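Mandelate racemase/muconate lactonizing protein (Paenibacillus sp., PDB 3V5C) probably dehydrates galacturonate as a magnesium-dependent lyase of the enolase superfamily. Local coordinates at residues I286-M295 with G318-V329. The protein carries 1 engineered substitution. Numbering follows the deposited sequence.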
ATOM      1  N   ILE A 286      -4.036  -1.309  -2.373  1.00  8.43           N
ATOM      2  CA  ILE A 286      -4.204  -2.565  -1.632  1.00  8.91           C
ATOM      3  C   ILE A 286      -5.617  -2.767  -1.065  1.00 10.04           C
ATOM      4  O   ILE A 286      -6.012  -3.897  -0.754  1.00 11.36           O
ATOM      5  CB  ILE A 286      -3.132  -2.663  -0.525  1.00 10.25           C
ATOM      6  CG1 ILE A 286      -3.135  -4.035   0.134  1.00 10.40           C
ATOM      7  CG2 ILE A 286      -3.346  -1.569   0.529  1.00 13.99           C
ATOM      8  CD1 ILE A 286      -2.807  -5.171  -0.803  1.00 11.94           C
ATOM      9  N   ILE A 287      -6.369  -1.680  -0.913  1.00  8.60           N
ATOM     10  CA  ILE A 287      -7.750  -1.735  -0.434  1.00 10.21           C
ATOM     11  C   ILE A 287      -8.734  -1.713  -1.620  1.00  9.02           C
ATOM     12  O   ILE A 287      -9.686  -2.495  -1.670  1.00 12.09           O
ATOM     13  CB  ILE A 287      -8.080  -0.563   0.508  1.00 11.87           C
ATOM     14  CG1 ILE A 287      -7.050  -0.433   1.634  1.00 11.15           C
ATOM     15  CG2 ILE A 287      -9.495  -0.709   1.088  1.00 12.26           C
ATOM     16  CD1 ILE A 287      -6.961  -1.638   2.533  1.00 13.11           C
ATOM     17  N   TRP A 288      -8.506  -0.805  -2.567  1.00 10.51           N
ATOM     18  CA  TRP A 288      -9.328  -0.732  -3.775  1.00 11.88           C
ATOM     19  C   TRP A 288      -8.392  -0.678  -4.982  1.00 11.62           C
ATOM     20  O   TRP A 288      -7.746   0.342  -5.209  1.00 13.24           O
ATOM     21  CB  TRP A 288     -10.224   0.508  -3.733  1.00 12.64           C
ATOM     22  CG  TRP A 288     -11.019   0.702  -4.978  1.00 18.27           C
ATOM     23  CD1 TRP A 288     -12.191   0.077  -5.306  1.00 20.08           C
ATOM     24  CD2 TRP A 288     -10.694   1.558  -6.086  1.00 18.71           C
ATOM     25  NE1 TRP A 288     -12.626   0.510  -6.541  1.00 25.09           N
ATOM     26  CE2 TRP A 288     -11.722   1.410  -7.043  1.00 26.26           C
ATOM     27  CE3 TRP A 288      -9.635   2.438  -6.361  1.00 21.97           C
ATOM     28  CZ2 TRP A 288     -11.724   2.111  -8.255  1.00 28.78           C
ATOM     29  CZ3 TRP A 288      -9.640   3.133  -7.567  1.00 26.49           C
ATOM     30  CH2 TRP A 288     -10.675   2.963  -8.497  1.00 26.43           C
ATOM     31  N   PRO A 289      -8.332  -1.751  -5.781  1.00 10.36           N
ATOM     32  CA  PRO A 289      -9.284  -2.859  -5.907  1.00  9.15           C
ATOM     33  C   PRO A 289      -9.136  -4.002  -4.902  1.00 13.68           C
ATOM     34  O   PRO A 289     -10.006  -4.879  -4.891  1.00 13.18           O
ATOM     35  CB  PRO A 289      -9.000  -3.388  -7.308  1.00 11.68           C
ATOM     36  CG  PRO A 289      -7.516  -3.161  -7.472  1.00 12.79           C
ATOM     37  CD  PRO A 289      -7.286  -1.816  -6.823  1.00 11.04           C
ATOM     38  N   GLY A 290      -8.087  -4.013  -4.084  1.00  9.70           N
ATOM     39  CA  GLY A 290      -8.031  -5.012  -3.028  1.00 10.58           C
ATOM     40  C   GLY A 290      -7.132  -6.224  -3.199  1.00 10.16           C
ATOM     41  O   GLY A 290      -6.409  -6.378  -4.191  1.00  9.90           O
ATOM     42  N   PHE A 291      -7.187  -7.073  -2.175  1.00 10.64           N
ATOM     43  CA  PHE A 291      -6.289  -8.205  -1.994  1.00 10.38           C
ATOM     44  C   PHE A 291      -6.538  -9.323  -3.013  1.00 10.97           C
ATOM     45  O   PHE A 291      -5.600  -9.806  -3.648  1.00 11.12           O
ATOM     46  CB  PHE A 291      -6.462  -8.753  -0.567  1.00 12.17           C
ATOM     47  CG  PHE A 291      -5.335  -9.672  -0.116  1.00 12.06           C
ATOM     48  CD1 PHE A 291      -4.255  -9.172   0.597  1.00 10.68           C
ATOM     49  CD2 PHE A 291      -5.374 -11.038  -0.392  1.00 12.00           C
ATOM     50  CE1 PHE A 291      -3.225 -10.001   1.012  1.00 12.70           C
ATOM     51  CE2 PHE A 291      -4.345 -11.888   0.035  1.00 11.80           C
ATOM     52  CZ  PHE A 291      -3.260 -11.359   0.735  1.00 11.34           C
ATOM     53  N   THR A 292      -7.792  -9.755  -3.124  1.00 10.80           N
ATOM     54  CA  THR A 292      -8.164 -10.828  -4.046  1.00 12.27           C
ATOM     55  C   THR A 292      -7.863 -10.417  -5.488  1.00 10.84           C
ATOM     56  O   THR A 292      -7.299 -11.196  -6.277  1.00 11.88           O
ATOM     57  CB  THR A 292      -9.650 -11.190  -3.872  1.00 14.87           C
ATOM     58  OG1 THR A 292      -9.848 -11.616  -2.521  1.00 18.89           O
ATOM     59  CG2 THR A 292     -10.024 -12.337  -4.810  1.00 19.39           C
ATOM     60  N   HIS A 293      -8.182  -9.170  -5.802  1.00 12.52           N
ATOM     61  CA  HIS A 293      -7.871  -8.613  -7.112  1.00 11.91           C
ATOM     62  C   HIS A 293      -6.358  -8.656  -7.351  1.00 11.59           C
ATOM     63  O   HIS A 293      -5.870  -9.041  -8.427  1.00 12.41           O
ATOM     64  CB  HIS A 293      -8.383  -7.177  -7.197  1.00 13.39           C
ATOM     65  CG  HIS A 293      -8.145  -6.541  -8.525  1.00 12.71           C
ATOM     66  ND1 HIS A 293      -9.134  -6.417  -9.478  1.00 16.69           N
ATOM     67  CD2 HIS A 293      -7.032  -5.979  -9.058  1.00 14.51           C
ATOM     68  CE1 HIS A 293      -8.640  -5.811 -10.543  1.00 16.54           C
ATOM     69  NE2 HIS A 293      -7.369  -5.538 -10.316  1.00 17.41           N
ATOM     70  N   TRP A 294      -5.597  -8.256  -6.334  1.00 10.95           N
ATOM     71  CA  TRP A 294      -4.142  -8.231  -6.441  1.00 10.55           C
ATOM     72  C   TRP A 294      -3.523  -9.622  -6.599  1.00 10.22           C
ATOM     73  O   TRP A 294      -2.512  -9.774  -7.276  1.00 11.74           O
ATOM     74  CB  TRP A 294      -3.527  -7.489  -5.247  1.00  9.02           C
ATOM     75  CG  TRP A 294      -3.062  -6.108  -5.592  1.00 11.13           C
ATOM     76  CD1 TRP A 294      -3.575  -4.935  -5.125  1.00  8.87           C
ATOM     77  CD2 TRP A 294      -1.983  -5.769  -6.466  1.00  9.82           C
ATOM     78  NE1 TRP A 294      -2.872  -3.866  -5.666  1.00  8.67           N
ATOM     79  CE2 TRP A 294      -1.889  -4.354  -6.487  1.00 12.18           C
ATOM     80  CE3 TRP A 294      -1.080  -6.520  -7.236  1.00 10.32           C
ATOM     81  CZ2 TRP A 294      -0.943  -3.679  -7.256  1.00 11.78           C
ATOM     82  CZ3 TRP A 294      -0.123  -5.837  -8.001  1.00 14.08           C
ATOM     83  CH2 TRP A 294      -0.061  -4.432  -7.993  1.00 11.51           C
ATOM     84  N   MET A 295      -4.125 -10.646  -5.997  1.00 13.22           N
ATOM     85  CA  MET A 295      -3.623 -11.995  -6.249  1.00 12.45           C
ATOM     86  C   MET A 295      -3.676 -12.335  -7.750  1.00 13.82           C
ATOM     87  O   MET A 295      -2.700 -12.850  -8.331  1.00 14.81           O
ATOM     88  CB  MET A 295      -4.422 -13.013  -5.439  1.00 12.13           C
ATOM     89  CG  MET A 295      -4.085 -12.936  -3.955  1.00 13.46           C
ATOM     90  SD  MET A 295      -5.191 -13.921  -2.904  1.00 19.79           S
ATOM     91  CE  MET A 295      -5.229 -15.480  -3.785  1.00 29.28           C
ATOM     92  N   GLY A 318      -3.784  -1.430   5.344  1.00  8.98           N
ATOM     93  CA  GLY A 318      -3.231  -1.876   4.076  1.00  9.61           C
ATOM     94  C   GLY A 318      -1.755  -2.215   4.108  1.00  9.55           C
ATOM     95  O   GLY A 318      -1.276  -2.975   3.269  1.00 10.03           O
ATOM     96  N   ILE A 319      -1.019  -1.635   5.057  1.00  9.74           N
ATOM     97  CA  ILE A 319       0.385  -1.957   5.208  1.00 11.66           C
ATOM     98  C   ILE A 319       0.583  -3.443   5.478  1.00  9.83           C
ATOM     99  O   ILE A 319       1.417  -4.109   4.832  1.00 10.27           O
ATOM    100  CB  ILE A 319       0.974  -1.132   6.361  1.00  9.41           C
ATOM    101  CG1 ILE A 319       0.880   0.356   6.014  1.00 10.82           C
ATOM    102  CG2 ILE A 319       2.416  -1.575   6.661  1.00 14.96           C
ATOM    103  CD1 ILE A 319       1.252   1.254   7.212  1.00 11.69           C
ATOM    104  N   TYR A 320      -0.186  -3.957   6.434  1.00 10.67           N
ATOM    105  CA  TYR A 320      -0.044  -5.329   6.908  1.00 12.25           C
ATOM    106  C   TYR A 320      -0.568  -6.294   5.845  1.00 11.66           C
ATOM    107  O   TYR A 320       0.044  -7.325   5.564  1.00 10.42           O
ATOM    108  CB  TYR A 320      -0.725  -5.463   8.292  1.00  9.53           C
ATOM    109  CG  TYR A 320      -0.246  -4.308   9.148  1.00  8.22           C
ATOM    110  CD1 TYR A 320       1.046  -4.307   9.664  1.00 11.29           C
ATOM    111  CD2 TYR A 320      -1.028  -3.175   9.334  1.00 12.36           C
ATOM    112  CE1 TYR A 320       1.533  -3.218  10.376  1.00 11.12           C
ATOM    113  CE2 TYR A 320      -0.556  -2.088  10.060  1.00 11.50           C
ATOM    114  CZ  TYR A 320       0.727  -2.117  10.580  1.00 12.03           C
ATOM    115  OH  TYR A 320       1.227  -1.030  11.287  1.00 14.41           O
ATOM    116  N   ALA A 321      -1.671  -5.914   5.210  1.00 10.49           N
ATOM    117  CA  ALA A 321      -2.217  -6.658   4.070  1.00 10.19           C
ATOM    118  C   ALA A 321      -1.180  -6.817   2.966  1.00 11.68           C
ATOM    119  O   ALA A 321      -0.965  -7.906   2.441  1.00 11.88           O
ATOM    120  CB  ALA A 321      -3.450  -5.961   3.546  1.00 11.44           C
ATOM    121  N   SER A 322      -0.527  -5.714   2.608  1.00  9.68           N
ATOM    122  CA  SER A 322       0.532  -5.740   1.599  1.00 12.27           C
ATOM    123  C   SER A 322       1.621  -6.745   1.932  1.00 12.29           C
ATOM    124  O   SER A 322       2.106  -7.478   1.068  1.00 11.55           O
ATOM    125  CB  SER A 322       1.172  -4.356   1.461  1.00 12.03           C
ATOM    126  OG  SER A 322       0.231  -3.388   1.040  1.00 13.51           O
ATOM    127  N   GLY A 323       2.050  -6.754   3.189  1.00 10.81           N
ATOM    128  CA  GLY A 323       3.052  -7.711   3.620  1.00 10.16           C
ATOM    129  C   GLY A 323       2.651  -9.155   3.327  1.00  8.27           C
ATOM    130  O   GLY A 323       3.453  -9.919   2.795  1.00 11.37           O
ATOM    131  N   HIS A 324       1.415  -9.525   3.634  1.00  9.49           N
ATOM    132  CA  HIS A 324       0.951 -10.878   3.331  1.00 10.83           C
ATOM    133  C   HIS A 324       0.793 -11.133   1.833  1.00 11.74           C
ATOM    134  O   HIS A 324       1.084 -12.228   1.354  1.00 11.65           O
ATOM    135  CB  HIS A 324      -0.374 -11.169   4.044  1.00  9.76           C
ATOM    136  CG  HIS A 324      -0.228 -11.401   5.512  1.00 11.09           C
ATOM    137  ND1 HIS A 324      -0.306 -12.659   6.078  1.00 13.38           N
ATOM    138  CD2 HIS A 324      -0.001 -10.539   6.529  1.00 10.38           C
ATOM    139  CE1 HIS A 324      -0.144 -12.554   7.385  1.00 13.85           C
ATOM    140  NE2 HIS A 324       0.043 -11.280   7.685  1.00 13.06           N
ATOM    141  N   LEU A 325       0.350 -10.123   1.086  1.00 11.16           N
ATOM    142  CA  LEU A 325       0.152 -10.293  -0.351  1.00 11.33           C
ATOM    143  C   LEU A 325       1.449 -10.695  -1.031  1.00 12.82           C
ATOM    144  O   LEU A 325       1.453 -11.427  -2.022  1.00 11.97           O
ATOM    145  CB  LEU A 325      -0.327  -8.982  -0.974  1.00 11.49           C
ATOM    146  CG  LEU A 325      -0.474  -8.951  -2.496  1.00 10.22           C
ATOM    147  CD1 LEU A 325      -1.544  -9.939  -2.939  1.00 12.71           C
ATOM    148  CD2 LEU A 325      -0.818  -7.536  -2.971  1.00 14.06           C
ATOM    149  N   SER A 326       2.560 -10.183  -0.511  1.00  9.51           N
ATOM    150  CA  SER A 326       3.854 -10.427  -1.127  1.00  9.50           C
ATOM    151  C   SER A 326       4.143 -11.903  -1.335  1.00 13.26           C
ATOM    152  O   SER A 326       4.870 -12.245  -2.263  1.00 13.26           O
ATOM    153  CB  SER A 326       4.980  -9.760  -0.335  1.00 11.41           C
ATOM    154  OG  SER A 326       5.253 -10.493   0.836  1.00 13.48           O
ATOM    155  N   ALA A 327       3.579 -12.774  -0.492  1.00 11.92           N
ATOM    156  CA  ALA A 327       3.842 -14.206  -0.634  1.00 12.84           C
ATOM    157  C   ALA A 327       3.200 -14.815  -1.879  1.00 16.07           C
ATOM    158  O   ALA A 327       3.565 -15.925  -2.275  1.00 15.29           O
ATOM    159  CB  ALA A 327       3.412 -14.978   0.625  1.00 13.58           C
ATOM    160  N   ALA A 328       2.256 -14.100  -2.488  1.00 13.21           N
ATOM    161  CA  ALA A 328       1.524 -14.608  -3.654  1.00 13.50           C
ATOM    162  C   ALA A 328       1.990 -13.994  -4.984  1.00 15.94           C
ATOM    163  O   ALA A 328       1.449 -14.326  -6.042  1.00 15.58           O
ATOM    164  CB  ALA A 328       0.029 -14.370  -3.470  1.00 12.47           C
ATOM    165  N   VAL A 329       2.968 -13.089  -4.929  1.00 13.48           N
ATOM    166  CA  VAL A 329       3.411 -12.374  -6.124  1.00 11.15           C
ATOM    167  C   VAL A 329       4.922 -12.453  -6.216  1.00 11.96           C
ATOM    168  O   VAL A 329       5.624 -12.116  -5.257  1.00 12.18           O
ATOM    169  CB  VAL A 329       2.973 -10.906  -6.054  1.00 11.83           C
ATOM    170  CG1 VAL A 329       3.434 -10.139  -7.293  1.00 12.99           C
ATOM    171  CG2 VAL A 329       1.464 -10.799  -5.889  1.00 13.19           C
TER
HETATM  172  O   HOH W   1      -1.376 -14.721  -6.770  1.00 27.05           O
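L325 enters between F291, W294 and M295; its CD2 serves mainly W294, its CD1 the F291 face and M295. CD2 lies 3.5 Å from W294 CB and meets the start of the indole obliquely, the two side chains crossing at about a right angle; CD1 sits 4.2 Å above the F291 ring plane, over its centre, and also touches M295 CG. This reach follows from chi1 of L325 (175°), which sets CG opposite the backbone N and drives the fork out toward helix 291-303. The F291 ring, swung across by its own chi1 of -164°, brings an edge against the second helix: CE1 approaches A321 O at 3.4 Å, in the ring plane, while CZ comes to 3.7 Å from L325 CA. That carbonyl also accepts the helical bond from L325 N; the aromatic C-H edge adds a weakly polar contact beside it.

Toward the start of segment 318-329, I286 spreads its branches along helix 317-325. CG2 rests 3.6 Å from G318 CA, a close approach made possible by the missing side chain of the glycine. CG1 touches A321 CB and S322 OG, and CD1 slides past L325 CD2. S322 OG donates a hydrogen bond to G318 O (2.7 Å), reaching it from the opposite face to S322 N, so the hydroxyl's polarity is met within its own helix although I286 lies against it.

The axes of the short segments 291-295 and 318-325 approach to 10.9 Å, with their N-to-C directions 28° apart, consistent with neighbouring outer helices of the enolase-superfamily barrel. Helix 92-107 flanks the seam, and W294 NE1 donates a hydrogen bond to Y284 O. No direct hydrogen bond crosses the contact; one water donates to both M295 O and A328 O. Cohesion therefore rests mainly on apolar shape matching, while polar groups at its margins are met by S322's own helix, Y284, Y97 (to I286 O) and the bridging water.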